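Local coordinates for hypothetical protein VC1899 (Vibrio cholerae, PDB 1XMX) that is of unknown function but probably binds nucleic acid, with a Card1-like endonuclease domain of the PD-(D/E)XK clan, at residues V281-Q284 with E289-N292; I306-T311 with Y323-L328. All coordinates share one frame; numbering follows the deposited sequence.

Both contacts belong to the sheet of the Card1-like endonuclease domain, and both have helix 321-333 on the same side. Interaction 1 is the hairpin pairing of 281-284 with 289-292; it is only partly buried, and its chemistry is polar, with backbone hydrogen bonds, a shared water and charged side chains. Interaction 2 lies deeper, where 306-311, on the strand next to 288-300, receives the helix segment 323-328, chiefly through aliphatic side chains with one carboxylate among them. They meet at a seam: Asn292 OD1 and Lys324 NZ make a probable hydrogen bond at 2.9 Å, and Leu328 packs against Asn292.

Interaction 1 (V281-Q284 with E289-N292); sequences VYRQ and EVRN
Val281 and Asn292 form one hydrogen-bonded pair of this antiparallel hairpin, and Arg283 with Val290 forms the next. In the first, Val281 N reaches Asn292 O at 2.9 Å, and the return bond from Asn292 N to Val281 O matches it; in the second, both bonds, Arg283 N to Val290 O and Val290 N to Arg283 O, are 3.1 Å. The side chains of these four residues share one face of the sheet, and its close-packed part is at Val281 and Asn292, both buried: Val281 rests on Leu332 and Asn292 on Leu328, both of helix 321-333, with Arg283 lying against Leu331 and Leu332. Arg283 starts with CG beside its backbone N and then bends at chi3 (-66°), which turns NE and the guanidinium toward the partner strand. There a water accepts from Arg283 NE at 2.8 Å and from Asn292 ND2 at 2.6 Å, while donating to Val290 O at 2.7 Å and weakly to Val281 O. The opposite face is looser. The Tyr282 ring crosses the Glu289 carboxylate with their planes 56° apart, CD2 lying 3.9 Å from Glu289 CD, and its CE2 meets the aliphatic start of Arg291 at CG, 3.7 Å away. Gln284, Glu289 and Arg291 are exposed here, and Tyr282 also leans on Arg154 and Glu156 of strand 154-156. On the helix side, by contrast, Val290 O receives both a backbone N-H and the water, and Asn292 gives ND2 to that water and OD1 to Lys324, consistent with an amide oriented by these two partners.

Interaction 2 (I306-T311 with Y323-L328); sequences IIECKT and YKLESL
Glu308 lays its carboxylate end against the flank of Leu325 where strand 306-310 runs under helix 323-328. Glu308 places CG anti to the backbone N (chi1 -170°) and stays extended beyond it, and this straight chain carries OE1 along the leucine rather than over its end. Glu308 OE1 therefore lies 3.8 Å from Leu325 CB and 3.9 Å from Leu325 CD1, with CG and CD2 of the leucine only slightly farther. Leu325 has its own CG anti to the backbone N (chi1 -176°), and its CD1 extends on to Ile306 CG2 at 4.3 Å. The sequence Glu308-Cys309-Lys310, with Asp295 on the adjacent strand touching Glu308, is consistent with the acidic and E-x-K signature of the PD-(D/E)XK nuclease fold, here on a central strand paired with both 288-300 and 338-343. One turn further along the helix, Ile306 sends CD1 to the backbone, 4.4 Å from Leu328 C. The segments run nearly antiparallel, at 156°. The opposite charges of Glu308 OE1 and Lys324 NZ, 6.5 Å apart, are not in contact. Ala339 of strand 338-343 also meets Leu325.

Interaction 1 (V281-Q284 with E289-N292)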
ATOM      1  N   VAL A 281      10.113  -3.138  -4.637  1.00 24.68           N
ATOM      2  CA  VAL A 281       9.134  -4.185  -4.948  1.00 24.32           C
ATOM      3  C   VAL A 281       9.664  -4.951  -6.157  1.00 26.36           C
ATOM      4  O   VAL A 281      10.014  -4.342  -7.186  1.00 27.18           O
ATOM      5  CB  VAL A 281       7.748  -3.612  -5.369  1.00 23.09           C
ATOM      6  CG1 VAL A 281       6.698  -4.755  -5.598  1.00 21.29           C
ATOM      7  CG2 VAL A 281       7.255  -2.574  -4.407  1.00 24.14           C
ATOM      8  N   TYR A 282       9.737  -6.268  -6.012  1.00 24.57           N
ATOM      9  CA  TYR A 282      10.224  -7.177  -7.030  1.00 27.50           C
ATOM     10  C   TYR A 282       9.125  -8.167  -7.464  1.00 28.60           C
ATOM     11  O   TYR A 282       8.380  -8.670  -6.612  1.00 26.45           O
ATOM     12  CB  TYR A 282      11.447  -7.947  -6.482  1.00 27.87           C
ATOM     13  CG  TYR A 282      12.605  -7.053  -6.073  1.00 28.62           C
ATOM     14  CD1 TYR A 282      12.710  -6.557  -4.773  1.00 29.12           C
ATOM     15  CD2 TYR A 282      13.590  -6.708  -6.989  1.00 29.61           C
ATOM     16  CE1 TYR A 282      13.779  -5.733  -4.394  1.00 29.33           C
ATOM     17  CE2 TYR A 282      14.667  -5.867  -6.639  1.00 30.39           C
ATOM     18  CZ  TYR A 282      14.753  -5.383  -5.332  1.00 29.31           C
ATOM     19  OH  TYR A 282      15.814  -4.559  -4.979  1.00 29.50           O
ATOM     20  N   ARG A 283       9.022  -8.420  -8.782  1.00 30.29           N
ATOM     21  CA  ARG A 283       8.157  -9.477  -9.314  1.00 32.20           C
ATOM     22  C   ARG A 283       8.938 -10.307 -10.327  1.00 32.02           C
ATOM     23  O   ARG A 283       9.532  -9.746 -11.246  1.00 32.00           O
ATOM     24  CB  ARG A 283       6.893  -8.896  -9.956  1.00 33.22           C
ATOM     25  CG  ARG A 283       5.934  -8.266  -8.945  1.00 34.33           C
ATOM     26  CD  ARG A 283       4.780  -7.492  -9.580  1.00 35.33           C
ATOM     27  NE  ARG A 283       5.239  -6.312 -10.293  1.00 36.55           N
ATOM     28  CZ  ARG A 283       4.477  -5.404 -10.912  1.00 37.66           C
ATOM     29  NH1 ARG A 283       3.158  -5.492 -10.945  1.00 38.61           N
ATOM     30  NH2 ARG A 283       5.061  -4.383 -11.534  1.00 38.19           N
ATOM     31  N   GLN A 284       8.991 -11.619 -10.135  1.00 30.10           N
ATOM     32  CA  GLN A 284       9.686 -12.498 -11.059  1.00 31.66           C
ATOM     33  C   GLN A 284       8.757 -12.914 -12.185  1.00 31.12           C
ATOM     34  O   GLN A 284       7.606 -13.298 -11.926  1.00 29.72           O
ATOM     35  CB  GLN A 284      10.175 -13.776 -10.367  1.00 34.70           C
ATOM     36  CG  GLN A 284      11.534 -13.692  -9.712  1.00 39.01           C
ATOM     37  CD  GLN A 284      12.656 -13.236 -10.654  1.00 41.59           C
ATOM     38  OE1 GLN A 284      13.206 -12.156 -10.461  1.00 43.76           O
ATOM     39  NE2 GLN A 284      13.022 -14.072 -11.660  1.00 41.95           N
ATOM     40  N   GLU A 289      12.691  -9.939 -14.499  1.00 33.86           N
ATOM     41  CA  GLU A 289      12.222  -9.239 -13.335  1.00 36.82           C
ATOM     42  C   GLU A 289      11.686  -7.859 -13.661  1.00 36.65           C
ATOM     43  O   GLU A 289      12.294  -7.127 -14.479  1.00 36.07           O
ATOM     44  CB  GLU A 289      13.394  -9.069 -12.380  1.00 39.38           C
ATOM     45  CG  GLU A 289      13.010  -8.693 -10.988  1.00 41.76           C
ATOM     46  CD  GLU A 289      14.042  -9.181 -10.020  1.00 43.96           C
ATOM     47  OE1 GLU A 289      15.221  -8.754 -10.165  1.00 46.08           O
ATOM     48  OE2 GLU A 289      13.695 -10.009  -9.143  1.00 45.19           O
ATOM     49  N   VAL A 290      10.585  -7.485 -13.002  1.00 35.68           N
ATOM     50  CA  VAL A 290      10.222  -6.058 -12.915  1.00 35.31           C
ATOM     51  C   VAL A 290      10.307  -5.457 -11.502  1.00 35.11           C
ATOM     52  O   VAL A 290       9.751  -6.001 -10.566  1.00 32.94           O
ATOM     53  CB  VAL A 290       8.930  -5.664 -13.721  1.00 35.02           C
ATOM     54  CG1 VAL A 290       8.374  -6.831 -14.561  1.00 33.93           C
ATOM     55  CG2 VAL A 290       7.898  -4.940 -12.860  1.00 35.63           C
ATOM     56  N   ARG A 291      11.090  -4.379 -11.382  1.00 36.11           N
ATOM     57  CA  ARG A 291      11.389  -3.680 -10.106  1.00 36.59           C
ATOM     58  C   ARG A 291      10.605  -2.360 -10.083  1.00 34.92           C
ATOM     59  O   ARG A 291      10.532  -1.662 -11.093  1.00 34.35           O
ATOM     60  CB  ARG A 291      12.905  -3.403  -9.975  1.00 39.02           C
ATOM     61  CG  ARG A 291      13.450  -3.001  -8.563  1.00 40.18           C
ATOM     62  CD  ARG A 291      12.692  -1.862  -7.898  1.00 42.85           C
ATOM     63  NE  ARG A 291      13.543  -0.756  -7.402  1.00 46.30           N
ATOM     64  CZ  ARG A 291      13.521   0.522  -7.845  1.00 46.58           C
ATOM     65  NH1 ARG A 291      12.684   0.883  -8.830  1.00 46.40           N
ATOM     66  NH2 ARG A 291      14.337   1.456  -7.305  1.00 45.23           N
ATOM     67  N   ASN A 292       9.978  -2.059  -8.948  1.00 33.41           N
ATOM     68  CA  ASN A 292       9.267  -0.821  -8.768  1.00 31.02           C
ATOM     69  C   ASN A 292       9.661  -0.261  -7.414  1.00 28.95           C
ATOM     70  O   ASN A 292      10.225  -0.975  -6.620  1.00 27.24           O
ATOM     71  CB  ASN A 292       7.765  -1.064  -8.817  1.00 32.54           C
ATOM     72  CG  ASN A 292       7.254  -1.333 -10.233  1.00 34.17           C
ATOM     73  OD1 ASN A 292       7.267  -0.437 -11.115  1.00 33.35           O
ATOM     74  ND2 ASN A 292       6.774  -2.564 -10.454  1.00 31.24           N
TER
HETATM   75  O   HOH W   1       7.527  -4.883  -9.438  1.00 26.15           O

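Interaction 2 (I306-T311 with Y323-L328)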
ATOM      1  N   ILE A 306      -1.002   3.515  -1.834  1.00 19.22           N
ATOM      2  CA  ILE A 306       0.311   3.940  -2.338  1.00 21.08           C
ATOM      3  C   ILE A 306       0.361   5.435  -2.685  1.00 19.64           C
ATOM      4  O   ILE A 306      -0.497   5.990  -3.407  1.00 18.94           O
ATOM      5  CB  ILE A 306       0.695   3.185  -3.639  1.00 21.96           C
ATOM      6  CG1 ILE A 306       0.686   1.686  -3.430  1.00 21.47           C
ATOM      7  CG2 ILE A 306       2.164   3.589  -4.122  1.00 23.13           C
ATOM      8  CD1 ILE A 306       0.647   0.989  -4.821  1.00 25.14           C
ATOM      9  N   ILE A 307       1.441   6.065  -2.261  1.00 20.41           N
ATOM     10  CA  ILE A 307       1.631   7.472  -2.554  1.00 20.84           C
ATOM     11  C   ILE A 307       2.939   7.623  -3.335  1.00 22.82           C
ATOM     12  O   ILE A 307       4.021   7.195  -2.851  1.00 20.69           O
ATOM     13  CB  ILE A 307       1.689   8.290  -1.255  1.00 19.57           C
ATOM     14  CG1 ILE A 307       0.431   8.048  -0.430  1.00 18.57           C
ATOM     15  CG2 ILE A 307       1.857   9.822  -1.587  1.00 18.41           C
ATOM     16  CD1 ILE A 307       0.517   8.595   1.000  1.00 18.01           C
ATOM     17  N   GLU A 308       2.820   8.180  -4.544  1.00 21.55           N
ATOM     18  CA  GLU A 308       3.981   8.565  -5.317  1.00 22.59           C
ATOM     19  C   GLU A 308       4.208  10.042  -5.025  1.00 22.51           C
ATOM     20  O   GLU A 308       3.255  10.840  -5.094  1.00 21.50           O
ATOM     21  CB  GLU A 308       3.713   8.457  -6.815  1.00 26.36           C
ATOM     22  CG  GLU A 308       5.001   8.617  -7.642  1.00 32.07           C
ATOM     23  CD  GLU A 308       4.836   8.199  -9.084  1.00 36.39           C
ATOM     24  OE1 GLU A 308       3.813   7.555  -9.400  1.00 38.32           O
ATOM     25  OE2 GLU A 308       5.725   8.523  -9.920  1.00 38.96           O
ATOM     26  N   CYS A 309       5.446  10.390  -4.678  1.00 21.71           N
ATOM     27  CA  CYS A 309       5.882  11.799  -4.579  1.00 25.08           C
ATOM     28  C   CYS A 309       6.713  12.235  -5.812  1.00 25.01           C
ATOM     29  O   CYS A 309       7.645  11.546  -6.198  1.00 27.97           O
ATOM     30  CB  CYS A 309       6.637  12.037  -3.276  1.00 21.66           C
ATOM     31  SG  CYS A 309       5.627  11.508  -1.878  1.00 26.46           S
ATOM     32  N   LYS A 310       6.291  13.308  -6.471  1.00 24.62           N
ATOM     33  CA  LYS A 310       7.103  13.971  -7.482  1.00 27.66           C
ATOM     34  C   LYS A 310       7.520  15.374  -7.016  1.00 27.88           C
ATOM     35  O   LYS A 310       6.715  16.143  -6.463  1.00 23.66           O
ATOM     36  CB  LYS A 310       6.391  14.047  -8.834  1.00 28.20           C
ATOM     37  CG  LYS A 310       6.306  12.687  -9.554  1.00 29.49           C
ATOM     38  CD  LYS A 310       5.614  12.826 -10.907  1.00 29.09           C
ATOM     39  CE  LYS A 310       6.497  13.444 -11.976  1.00 30.02           C
ATOM     40  NZ  LYS A 310       7.915  12.946 -11.784  1.00 30.25           N
ATOM     41  N   THR A 311       8.811  15.660  -7.195  1.00 30.07           N
ATOM     42  CA  THR A 311       9.361  17.017  -7.038  1.00 31.83           C
ATOM     43  C   THR A 311       9.650  17.726  -8.400  1.00 32.61           C
ATOM     44  O   THR A 311       9.875  18.924  -8.421  1.00 30.24           O
ATOM     45  CB  THR A 311      10.650  16.992  -6.219  1.00 31.95           C
ATOM     46  OG1 THR A 311      11.542  16.077  -6.851  1.00 33.41           O
ATOM     47  CG2 THR A 311      10.411  16.537  -4.765  1.00 29.77           C
ATOM     48  N   TYR A 323      -0.671   6.604 -15.576  1.00 23.80           N
ATOM     49  CA  TYR A 323      -0.975   5.243 -16.075  1.00 24.11           C
ATOM     50  C   TYR A 323      -0.206   4.180 -15.335  1.00 23.55           C
ATOM     51  O   TYR A 323      -0.746   3.100 -15.018  1.00 23.11           O
ATOM     52  CB  TYR A 323      -0.605   5.110 -17.536  1.00 24.41           C
ATOM     53  CG  TYR A 323      -1.454   5.900 -18.391  1.00 24.47           C
ATOM     54  CD1 TYR A 323      -2.820   5.705 -18.401  1.00 25.10           C
ATOM     55  CD2 TYR A 323      -0.911   6.877 -19.196  1.00 25.27           C
ATOM     56  CE1 TYR A 323      -3.646   6.469 -19.212  1.00 25.35           C
ATOM     57  CE2 TYR A 323      -1.711   7.635 -19.986  1.00 25.64           C
ATOM     58  CZ  TYR A 323      -3.073   7.426 -19.997  1.00 25.56           C
ATOM     59  OH  TYR A 323      -3.839   8.209 -20.856  1.00 28.05           O
ATOM     60  N   LYS A 324       1.071   4.481 -15.092  1.00 21.26           N
ATOM     61  CA  LYS A 324       1.913   3.589 -14.329  1.00 21.14           C
ATOM     62  C   LYS A 324       1.476   3.477 -12.876  1.00 22.33           C
ATOM     63  O   LYS A 324       1.474   2.388 -12.323  1.00 22.54           O
ATOM     64  CB  LYS A 324       3.361   4.030 -14.388  1.00 20.82           C
ATOM     65  CG  LYS A 324       4.273   3.095 -13.672  1.00 23.51           C
ATOM     66  CD  LYS A 324       5.613   3.799 -13.468  1.00 26.19           C
ATOM     67  CE  LYS A 324       6.774   2.871 -13.293  1.00 29.02           C
ATOM     68  NZ  LYS A 324       6.917   2.372 -11.882  1.00 33.69           N
ATOM     69  N   LEU A 325       1.159   4.605 -12.236  1.00 23.25           N
ATOM     70  CA  LEU A 325       0.688   4.556 -10.828  1.00 22.45           C
ATOM     71  C   LEU A 325      -0.572   3.701 -10.692  1.00 21.40           C
ATOM     72  O   LEU A 325      -0.607   2.817  -9.861  1.00 21.67           O
ATOM     73  CB  LEU A 325       0.439   5.962 -10.258  1.00 22.43           C
ATOM     74  CG  LEU A 325       0.028   6.120  -8.776  1.00 23.00           C
ATOM     75  CD1 LEU A 325       0.979   5.406  -7.810  1.00 19.86           C
ATOM     76  CD2 LEU A 325      -0.110   7.625  -8.405  1.00 20.87           C
ATOM     77  N   GLU A 326      -1.583   3.959 -11.509  1.00 22.33           N
ATOM     78  CA  GLU A 326      -2.793   3.158 -11.528  1.00 26.57           C
ATOM     79  C   GLU A 326      -2.541   1.650 -11.756  1.00 26.55           C
ATOM     80  O   GLU A 326      -3.250   0.764 -11.226  1.00 23.62           O
ATOM     81  CB  GLU A 326      -3.720   3.627 -12.632  1.00 29.79           C
ATOM     82  CG  GLU A 326      -5.075   3.020 -12.450  1.00 36.50           C
ATOM     83  CD  GLU A 326      -5.726   2.641 -13.751  1.00 40.76           C
ATOM     84  OE1 GLU A 326      -4.974   2.328 -14.709  1.00 44.56           O
ATOM     85  OE2 GLU A 326      -6.986   2.674 -13.835  1.00 43.30           O
ATOM     86  N   SER A 327      -1.551   1.367 -12.583  1.00 25.72           N
ATOM     87  CA  SER A 327      -1.221   0.021 -12.899  1.00 25.62           C
ATOM     88  C   SER A 327      -0.540  -0.693 -11.705  1.00 25.72           C
ATOM     89  O   SER A 327      -0.744  -1.890 -11.477  1.00 26.01           O
ATOM     90  CB  SER A 327      -0.329   0.042 -14.112  1.00 27.32           C
ATOM     91  OG  SER A 327       0.477  -1.092 -14.092  1.00 31.47           O
ATOM     92  N   LEU A 328       0.309   0.007 -10.984  1.00 24.64           N
ATOM     93  CA  LEU A 328       0.887  -0.548  -9.778  1.00 26.92           C
ATOM     94  C   LEU A 328      -0.188  -0.852  -8.699  1.00 27.93           C
ATOM     95  O   LEU A 328      -0.235  -1.921  -8.105  1.00 28.92           O
ATOM     96  CB  LEU A 328       1.850   0.454  -9.212  1.00 27.64           C
ATOM     97  CG  LEU A 328       3.166   0.468  -9.949  1.00 27.43           C
ATOM     98  CD1 LEU A 328       3.954   1.550  -9.229  1.00 29.80           C
ATOM     99  CD2 LEU A 328       3.798  -0.868  -9.753  1.00 26.23           C
TER